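Local coordinates for minor structural protein 5 (Lactococcus phage Tuc2009, PDB 5E7T) that is a minor structural protein of the virion, probably an accessory baseplate component whose galactose-binding-like domain may help the phage engage carbohydrate on its host, at residues Y25-L30 with I187-M192; P82-T87 with Q182-I187; K120-I125 with S145-Y150. All coordinates share one frame; numbering follows the deposited sequence.

Contact 1: residues Y25-L30 with I187-M192; sequences YPNLNL and IATPYM
Asn27 and Thr189 are joined by a nearly straight hydrogen bond. The backbone N of Asn27 donates to Thr189 OG1 over 2.8 Å, with 171° at the hydrogen. The same hydroxyl is also hydrogen-bonded to the Glu183 carboxylate. Thr189 holds OG1 between its backbone N and carbonyl carbon (chi1 72°), which turns the hydroxyl toward Asn27. A second bond runs from Asn29 ND2 to Met192 O at 3.1 Å. It is more bent, at 142°, and the acceptor lies close to the amide plane of Asn29. The rest of that amide is occupied: ND2 also bonds Pro180 O, and OD1 takes the backbone N of Leu31 and of Gln182. These bonds fix its rotation. The Asn29 amide stands almost perpendicular to the Tyr191 ring, with ND2 3.8 Å from Tyr191 CE1. Outward from the polar atoms, Pro26 CB packs on Met192 CG at 3.5 Å and on Pro190 CD at 3.9 Å. The Met192 chain bends at chi2 and chi3, and its SD lies beside the Pro26 ring. Lys181 NZ bonds both Asn27 O and Pro190 O. With no strand pairing between these loops, a threonine hydroxyl and an asparagine amide satisfy backbone groups, and Pro26 and Met192 pack beside them.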
loop_
_atom_site.group_PDB
_atom_site.type_symbol
_atom_site.label_atom_id
_atom_site.label_comp_id
_atom_site.label_asym_id
_atom_site.label_seq_id
_atom_site.Cartn_x
_atom_site.Cartn_y
_atom_site.Cartn_z
ATOM N N TYR B 25 -25.877 21.384 50.959
ATOM C CA TYR B 25 -25.861 20.988 49.541
ATOM C C TYR B 25 -25.333 19.555 49.409
ATOM O O TYR B 25 -24.366 19.199 50.105
ATOM C CB TYR B 25 -25.016 21.958 48.684
ATOM C CG TYR B 25 -25.355 21.943 47.210
ATOM C CD1 TYR B 25 -26.548 22.482 46.746
ATOM C CD2 TYR B 25 -24.468 21.424 46.275
ATOM C CE1 TYR B 25 -26.864 22.482 45.391
ATOM C CE2 TYR B 25 -24.779 21.413 44.909
ATOM C CZ TYR B 25 -25.978 21.952 44.474
ATOM O OH TYR B 25 -26.328 21.971 43.145
ATOM N N PRO B 26 -25.954 18.706 48.554
ATOM C CA PRO B 26 -25.523 17.314 48.492
ATOM C C PRO B 26 -24.137 17.101 47.920
ATOM O O PRO B 26 -23.701 17.815 47.012
ATOM C CB PRO B 26 -26.622 16.633 47.669
ATOM C CG PRO B 26 -27.255 17.665 46.918
ATOM C CD PRO B 26 -27.148 18.923 47.716
ATOM N N ASN B 27 -23.441 16.126 48.499
ATOM C CA ASN B 27 -22.132 15.661 48.079
ATOM C C ASN B 27 -22.327 14.445 47.174
ATOM O O ASN B 27 -23.284 13.688 47.356
ATOM C CB ASN B 27 -21.315 15.244 49.292
ATOM C CG ASN B 27 -20.727 16.365 50.071
ATOM O OD1 ASN B 27 -20.165 17.307 49.522
ATOM N ND2 ASN B 27 -20.759 16.232 51.382
ATOM N N LEU B 28 -21.402 14.246 46.217
ATOM C CA LEU B 28 -21.427 13.104 45.295
ATOM C C LEU B 28 -21.096 11.785 46.013
ATOM O O LEU B 28 -20.344 11.765 46.986
ATOM C CB LEU B 28 -20.456 13.319 44.121
ATOM C CG LEU B 28 -20.926 14.207 42.987
ATOM C CD1 LEU B 28 -19.769 14.584 42.096
ATOM C CD2 LEU B 28 -22.049 13.548 42.180
ATOM N N ASN B 29 -21.656 10.690 45.506
ATOM C CA ASN B 29 -21.487 9.358 46.036
ATOM C C ASN B 29 -20.206 8.804 45.521
ATOM O O ASN B 29 -19.819 9.043 44.362
ATOM C CB ASN B 29 -22.635 8.465 45.545
ATOM C CG ASN B 29 -22.981 7.281 46.415
ATOM O OD1 ASN B 29 -22.134 6.701 47.101
ATOM N ND2 ASN B 29 -24.251 6.912 46.423
ATOM N N LEU B 30 -19.565 7.997 46.369
ATOM C CA LEU B 30 -18.343 7.268 46.022
ATOM C C LEU B 30 -18.683 5.811 45.683
ATOM O O LEU B 30 -17.830 5.098 45.189
ATOM C CB LEU B 30 -17.299 7.387 47.136
ATOM C CG LEU B 30 -16.643 8.751 47.234
ATOM C CD1 LEU B 30 -16.030 8.958 48.583
ATOM C CD2 LEU B 30 -15.620 8.916 46.178
ATOM N N ILE B 187 -20.810 14.589 57.290
ATOM C CA ILE B 187 -22.251 14.757 57.146
ATOM C C ILE B 187 -22.762 13.846 56.046
ATOM O O ILE B 187 -22.162 13.776 54.961
ATOM C CB ILE B 187 -22.629 16.250 56.874
ATOM C CG1 ILE B 187 -22.258 17.149 58.067
ATOM C CG2 ILE B 187 -24.129 16.411 56.529
ATOM C CD1 ILE B 187 -22.096 18.604 57.750
ATOM N N ALA B 188 -23.909 13.180 56.336
ATOM C CA ALA B 188 -24.667 12.323 55.423
ATOM C C ALA B 188 -25.616 13.277 54.735
ATOM O O ALA B 188 -26.662 13.641 55.301
ATOM C CB ALA B 188 -25.445 11.263 56.202
ATOM N N THR B 189 -25.182 13.781 53.559
ATOM C CA THR B 189 -25.936 14.738 52.753
ATOM C C THR B 189 -26.910 13.946 51.882
ATOM O O THR B 189 -26.786 12.701 51.830
ATOM C CB THR B 189 -24.987 15.648 51.949
ATOM O OG1 THR B 189 -24.379 14.906 50.894
ATOM C CG2 THR B 189 -23.937 16.347 52.819
ATOM N N PRO B 190 -27.889 14.610 51.194
ATOM C CA PRO B 190 -28.869 13.846 50.410
ATOM C C PRO B 190 -28.275 12.899 49.393
ATOM O O PRO B 190 -27.188 13.130 48.860
ATOM C CB PRO B 190 -29.726 14.931 49.774
ATOM C CG PRO B 190 -29.679 16.042 50.744
ATOM C CD PRO B 190 -28.244 16.047 51.186
ATOM N N TYR B 191 -28.976 11.789 49.176
ATOM C CA TYR B 191 -28.562 10.769 48.230
ATOM C C TYR B 191 -28.214 11.410 46.903
ATOM O O TYR B 191 -28.940 12.264 46.410
ATOM C CB TYR B 191 -29.652 9.698 48.025
ATOM C CG TYR B 191 -29.325 8.755 46.889
ATOM C CD1 TYR B 191 -28.410 7.716 47.060
ATOM C CD2 TYR B 191 -29.805 8.990 45.607
ATOM C CE1 TYR B 191 -28.041 6.892 45.997
ATOM C CE2 TYR B 191 -29.452 8.165 44.541
ATOM C CZ TYR B 191 -28.565 7.121 44.739
ATOM O OH TYR B 191 -28.253 6.308 43.687
ATOM N N MET B 192 -27.094 11.001 46.339
ATOM C CA MET B 192 -26.666 11.430 45.023
ATOM C C MET B 192 -26.036 10.242 44.359
ATOM O O MET B 192 -25.408 9.436 45.050
ATOM C CB MET B 192 -25.632 12.561 45.105
ATOM C CG MET B 192 -26.216 13.892 45.483
ATOM S SD MET B 192 -27.359 14.538 44.259
ATOM C CE MET B 192 -26.262 14.862 42.947
#

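Contact 2: residues P82-T87 with Q182-I187; sequences PGDKYT and QELGSI
Tyr86 and Thr87 pair with Leu184 and Glu183 in an antiparallel strand contact, where strand 85-98 starts and strand 171-184 ends. Thr87 and Glu183 form the hydrogen-bonded pair. Thr87 N donates to Glu183 O at 2.8 Å, and Glu183 N returns a bond to Thr87 O at 3.0 Å. Tyr86 and Leu184 form the adjacent non-hydrogen-bonded pair, with CA atoms 4.4 Å apart. Their side chains share one face of the sheet. Leu184 CD1 lies over one face of the Tyr86 ring, 4.0 Å from its centroid, in a CH-pi contact displaced toward the rim. CG of Leu184 is anti to the backbone N (chi1 172°), and the branch ending in CD1 reaches the ring from there. Beyond the pair, Gly185 N bonds Lys85 O at 2.9 Å. Gly185 has phi 128° and psi 180°, where a CB would jam against the carbonyl O of Leu184. The chain then leaves the sheet, and Thr87 OG1 donates to Gly185 O at 2.7 Å. This bond ties the departing loop to the strand, and the same hydroxyl bonds Thr144 OG1. Strand 139-146 flanks strand 85-98 on its other side, and Cys123 of strand 121-126, in the second sheet, touches the Tyr86 side chain.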
loop_
_atom_site.group_PDB
_atom_site.type_symbol
_atom_site.label_atom_id
_atom_site.label_comp_id
_atom_site.label_asym_id
_atom_site.label_seq_id
_atom_site.Cartn_x
_atom_site.Cartn_y
_atom_site.Cartn_z
ATOM N N PRO B 82 -5.168 8.812 55.711
ATOM C CA PRO B 82 -5.507 8.554 57.126
ATOM C C PRO B 82 -5.944 9.817 57.870
ATOM O O PRO B 82 -5.393 10.899 57.631
ATOM C CB PRO B 82 -4.192 8.010 57.706
ATOM C CG PRO B 82 -3.474 7.453 56.582
ATOM C CD PRO B 82 -3.794 8.356 55.422
ATOM N N GLY B 83 -6.945 9.679 58.737
ATOM C CA GLY B 83 -7.472 10.799 59.512
ATOM C C GLY B 83 -8.628 11.530 58.857
ATOM O O GLY B 83 -9.332 12.277 59.530
ATOM N N ASP B 84 -8.845 11.337 57.551
ATOM C CA ASP B 84 -9.949 11.957 56.840
ATOM C C ASP B 84 -11.228 11.267 57.271
ATOM O O ASP B 84 -11.175 10.102 57.692
ATOM C CB ASP B 84 -9.758 11.797 55.321
ATOM C CG ASP B 84 -8.917 12.876 54.669
ATOM O OD1 ASP B 84 -8.302 13.688 55.410
ATOM O OD2 ASP B 84 -8.889 12.932 53.418
ATOM N N LYS B 85 -12.378 11.956 57.189
ATOM C CA LYS B 85 -13.632 11.305 57.568
ATOM C C LYS B 85 -14.423 11.034 56.317
ATOM O O LYS B 85 -14.313 11.777 55.338
ATOM C CB LYS B 85 -14.474 12.131 58.551
ATOM C CG LYS B 85 -13.672 12.924 59.555
ATOM C CD LYS B 85 -13.846 12.433 60.958
ATOM C CE LYS B 85 -12.694 12.854 61.824
ATOM N NZ LYS B 85 -13.004 12.683 63.268
ATOM N N TYR B 86 -15.190 9.945 56.333
ATOM C CA TYR B 86 -16.089 9.533 55.260
ATOM C C TYR B 86 -17.386 9.161 55.942
ATOM O O TYR B 86 -17.335 8.636 57.052
ATOM C CB TYR B 86 -15.523 8.357 54.473
ATOM C CG TYR B 86 -14.405 8.762 53.546
ATOM C CD1 TYR B 86 -13.125 9.022 54.032
ATOM C CD2 TYR B 86 -14.611 8.854 52.173
ATOM C CE1 TYR B 86 -12.090 9.411 53.185
ATOM C CE2 TYR B 86 -13.579 9.237 51.311
ATOM C CZ TYR B 86 -12.318 9.508 51.825
ATOM O OH TYR B 86 -11.291 9.879 50.992
ATOM N N THR B 87 -18.536 9.499 55.343
ATOM C CA THR B 87 -19.828 9.209 55.939
ATOM C C THR B 87 -20.617 8.242 55.068
ATOM O O THR B 87 -20.768 8.467 53.862
ATOM C CB THR B 87 -20.587 10.512 56.290
ATOM O OG1 THR B 87 -19.791 11.309 57.173
ATOM C CG2 THR B 87 -21.926 10.255 56.947
ATOM N N GLN B 182 -21.703 6.591 50.271
ATOM C CA GLN B 182 -20.447 6.855 50.951
ATOM C C GLN B 182 -19.973 8.166 50.350
ATOM O O GLN B 182 -19.967 8.326 49.120
ATOM C CB GLN B 182 -19.416 5.743 50.732
ATOM C CG GLN B 182 -18.056 6.176 51.251
ATOM C CD GLN B 182 -16.953 5.227 50.963
ATOM O OE1 GLN B 182 -16.479 4.553 51.864
ATOM N NE2 GLN B 182 -16.465 5.214 49.726
ATOM N N GLU B 183 -19.611 9.111 51.212
ATOM C CA GLU B 183 -19.143 10.424 50.771
ATOM C C GLU B 183 -18.016 10.912 51.653
ATOM O O GLU B 183 -17.914 10.515 52.806
ATOM C CB GLU B 183 -20.292 11.432 50.800
ATOM C CG GLU B 183 -20.781 11.773 52.195
ATOM C CD GLU B 183 -22.223 12.214 52.184
ATOM O OE1 GLU B 183 -22.455 13.423 51.959
ATOM O OE2 GLU B 183 -23.115 11.356 52.390
ATOM N N LEU B 184 -17.203 11.804 51.129
ATOM C CA LEU B 184 -16.118 12.394 51.877
ATOM C C LEU B 184 -16.750 13.420 52.818
ATOM O O LEU B 184 -17.610 14.194 52.398
ATOM C CB LEU B 184 -15.150 13.050 50.870
ATOM C CG LEU B 184 -14.018 13.889 51.444
ATOM C CD1 LEU B 184 -12.988 13.028 52.163
ATOM C CD2 LEU B 184 -13.436 14.786 50.371
ATOM N N GLY B 185 -16.373 13.401 54.074
ATOM C CA GLY B 185 -16.976 14.340 55.006
ATOM C C GLY B 185 -17.541 13.717 56.260
ATOM O O GLY B 185 -17.454 12.502 56.448
ATOM N N SER B 186 -18.097 14.569 57.142
ATOM C CA SER B 186 -18.668 14.224 58.442
ATOM C C SER B 186 -20.197 14.330 58.461
ATOM O O SER B 186 -20.809 14.214 59.531
ATOM C CB SER B 186 -18.082 15.144 59.507
ATOM O OG SER B 186 -16.716 14.850 59.740
ATOM N N ILE B 187 -20.810 14.589 57.290
ATOM C CA ILE B 187 -22.251 14.757 57.146
ATOM C C ILE B 187 -22.762 13.846 56.046
ATOM O O ILE B 187 -22.162 13.776 54.961
ATOM C CB ILE B 187 -22.629 16.250 56.874
ATOM C CG1 ILE B 187 -22.258 17.149 58.067
ATOM C CG2 ILE B 187 -24.129 16.411 56.529
ATOM C CD1 ILE B 187 -22.096 18.604 57.750
#

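Contact 3: residues K120-I125 with S145-Y150; sequences KEICTI and STIPPY
Ile122 and Pro148 carry much of the apolar packing. Pro148 CD rests 3.6 Å from Ile122 CA, and its CG is 4.1 Å from Ile122 CG1. The two side chains meet at about a right angle. The other branch of Ile122 turns to a different partner: CG2, anti to the backbone N, touches Ile147 CD1 at 3.8 Å. Cys123 SG lies 4.0 Å from Ser145 CB, with SG anti to the backbone N (chi1 -168°). Lys120 bends over Pro148, with Lys120 NZ 3.7 Å from Pro148 CB. That ammonium group is held by a hydrogen bond to Glu121 O within its own segment, in the carbonyl plane. The polar contacts gather on Ser145 OG. Thr124 N donates a weak hydrogen bond to Ser145 OG at 3.4 Å. Ser145 OG donates to a water at 2.6 Å, and that water donates to Thr124 O. One serine thus links to both backbone polar atoms of Thr124, directly and through solvent. Ile122 and Cys123 both face Gln112 in a classic beta bulge. The contact brings together strands 121-126 and 139-146, outermost within this chain in two different antiparallel sheets, consistent with the beta sandwich of a galactose-binding-like domain.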
loop_
_atom_site.group_PDB
_atom_site.type_symbol
_atom_site.label_atom_id
_atom_site.label_comp_id
_atom_site.label_asym_id
_atom_site.label_seq_id
_atom_site.Cartn_x
_atom_site.Cartn_y
_atom_site.Cartn_z
ATOM N N LYS B 120 -8.346 -4.539 60.406
ATOM C CA LYS B 120 -8.770 -3.219 60.888
ATOM C C LYS B 120 -9.729 -2.559 59.891
ATOM O O LYS B 120 -9.492 -2.646 58.690
ATOM C CB LYS B 120 -7.546 -2.341 61.260
ATOM C CG LYS B 120 -7.842 -0.887 61.672
ATOM C CD LYS B 120 -8.772 -0.718 62.906
ATOM C CE LYS B 120 -9.054 0.734 63.282
ATOM N NZ LYS B 120 -9.992 1.430 62.348
ATOM N N GLU B 121 -10.860 -1.996 60.383
ATOM C CA GLU B 121 -11.879 -1.340 59.554
ATOM C C GLU B 121 -11.381 -0.022 59.023
ATOM O O GLU B 121 -10.682 0.687 59.734
ATOM C CB GLU B 121 -13.222 -1.175 60.298
ATOM C CG GLU B 121 -13.326 -0.030 61.300
ATOM C CD GLU B 121 -13.708 -0.433 62.716
ATOM O OE1 GLU B 121 -14.591 0.244 63.290
ATOM O OE2 GLU B 121 -13.105 -1.389 63.265
ATOM N N ILE B 122 -11.729 0.290 57.774
ATOM C CA ILE B 122 -11.367 1.526 57.111
ATOM C C ILE B 122 -12.606 2.410 57.143
ATOM O O ILE B 122 -12.567 3.515 57.665
ATOM C CB ILE B 122 -10.839 1.254 55.657
ATOM C CG1 ILE B 122 -9.485 0.513 55.691
ATOM C CG2 ILE B 122 -10.749 2.545 54.804
ATOM C CD1 ILE B 122 -9.130 -0.312 54.418
ATOM N N CYS B 123 -13.708 1.915 56.599
ATOM C CA CYS B 123 -14.961 2.657 56.511
ATOM C C CYS B 123 -16.078 1.652 56.601
ATOM O O CYS B 123 -16.176 0.741 55.775
ATOM C CB CYS B 123 -15.017 3.444 55.210
ATOM S SG CYS B 123 -16.344 4.655 55.164
ATOM N N THR B 124 -16.877 1.774 57.653
ATOM C CA THR B 124 -17.929 0.820 57.983
ATOM C C THR B 124 -19.260 1.443 58.476
ATOM O O THR B 124 -19.308 2.630 58.831
ATOM C CB THR B 124 -17.345 -0.128 59.019
ATOM O OG1 THR B 124 -18.294 -1.147 59.341
ATOM C CG2 THR B 124 -16.872 0.601 60.272
ATOM N N ILE B 125 -20.322 0.605 58.532
ATOM C CA ILE B 125 -21.649 0.947 59.024
ATOM C C ILE B 125 -22.335 -0.295 59.570
ATOM O O ILE B 125 -22.544 -1.262 58.840
ATOM C CB ILE B 125 -22.512 1.741 58.007
ATOM C CG1 ILE B 125 -23.806 2.265 58.669
ATOM C CG2 ILE B 125 -22.775 0.957 56.684
ATOM C CD1 ILE B 125 -24.475 3.261 57.901
ATOM N N SER B 145 -16.901 7.603 59.601
ATOM C CA SER B 145 -15.729 6.793 59.880
ATOM C C SER B 145 -14.436 7.585 59.666
ATOM O O SER B 145 -14.357 8.361 58.720
ATOM C CB SER B 145 -15.735 5.564 58.982
ATOM O OG SER B 145 -16.829 4.720 59.296
ATOM N N THR B 146 -13.427 7.395 60.542
ATOM C CA THR B 146 -12.112 8.023 60.394
ATOM C C THR B 146 -11.119 6.997 59.791
ATOM O O THR B 146 -10.931 5.884 60.324
ATOM C CB THR B 146 -11.619 8.604 61.711
ATOM O OG1 THR B 146 -12.606 9.493 62.214
ATOM C CG2 THR B 146 -10.328 9.352 61.557
ATOM N N ILE B 147 -10.517 7.377 58.658
ATOM C CA ILE B 147 -9.566 6.544 57.931
ATOM C C ILE B 147 -8.389 6.175 58.826
ATOM O O ILE B 147 -7.734 7.071 59.372
ATOM C CB ILE B 147 -9.152 7.182 56.575
ATOM C CG1 ILE B 147 -10.369 7.468 55.681
ATOM C CG2 ILE B 147 -8.114 6.334 55.850
ATOM C CD1 ILE B 147 -11.245 6.249 55.337
ATOM N N PRO B 148 -8.153 4.861 59.046
ATOM C CA PRO B 148 -7.034 4.455 59.910
ATOM C C PRO B 148 -5.675 4.634 59.205
ATOM O O PRO B 148 -5.611 4.737 57.957
ATOM C CB PRO B 148 -7.346 2.988 60.200
ATOM C CG PRO B 148 -8.048 2.527 58.977
ATOM C CD PRO B 148 -8.855 3.684 58.488
ATOM N N PRO B 149 -4.561 4.658 59.975
ATOM C CA PRO B 149 -3.256 4.819 59.335
ATOM C C PRO B 149 -2.912 3.640 58.438
ATOM O O PRO B 149 -3.341 2.504 58.708
ATOM C CB PRO B 149 -2.297 4.976 60.514
ATOM C CG PRO B 149 -2.964 4.327 61.621
ATOM C CD PRO B 149 -4.418 4.553 61.438
ATOM N N TYR B 150 -2.133 3.925 57.363
ATOM C CA TYR B 150 -1.722 2.926 56.393
ATOM C C TYR B 150 -1.020 1.776 57.076
ATOM O O TYR B 150 -0.296 1.992 58.048
ATOM C CB TYR B 150 -0.807 3.533 55.320
ATOM C CG TYR B 150 -1.418 4.595 54.425
ATOM C CD1 TYR B 150 -2.558 4.332 53.672
ATOM C CD2 TYR B 150 -0.778 5.815 54.226
ATOM C CE1 TYR B 150 -3.100 5.293 52.811
ATOM C CE2 TYR B 150 -1.305 6.782 53.367
ATOM C CZ TYR B 150 -2.465 6.517 52.653
ATOM O OH TYR B 150 -2.987 7.479 51.813
HETATM O O HOH W 1 -18.929 5.124 57.754
#

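Along the chain, contact 3 lies within the loop closed by contact 2, which lies within that of contact 1. Contacts 2 and 3 have centres about 10 Å apart and share the five-stranded sheet, where strands 85-98 and 139-146 are neighbours. Tyr86 O and Ser145 N probably bond. Contact 3 also reaches the four-stranded sheet. Contacts 1 and 2 have centres about 11 Å apart, share Ile187 and are joined by a probable bond from Leu30 N to Gln182 O. Contacts 1 and 3, about 19 Å apart between centres, do not touch. Contact 1 joins the chain before strand 48-50 to that leading to strand 206-210, holding the ways into and out of the sheets together.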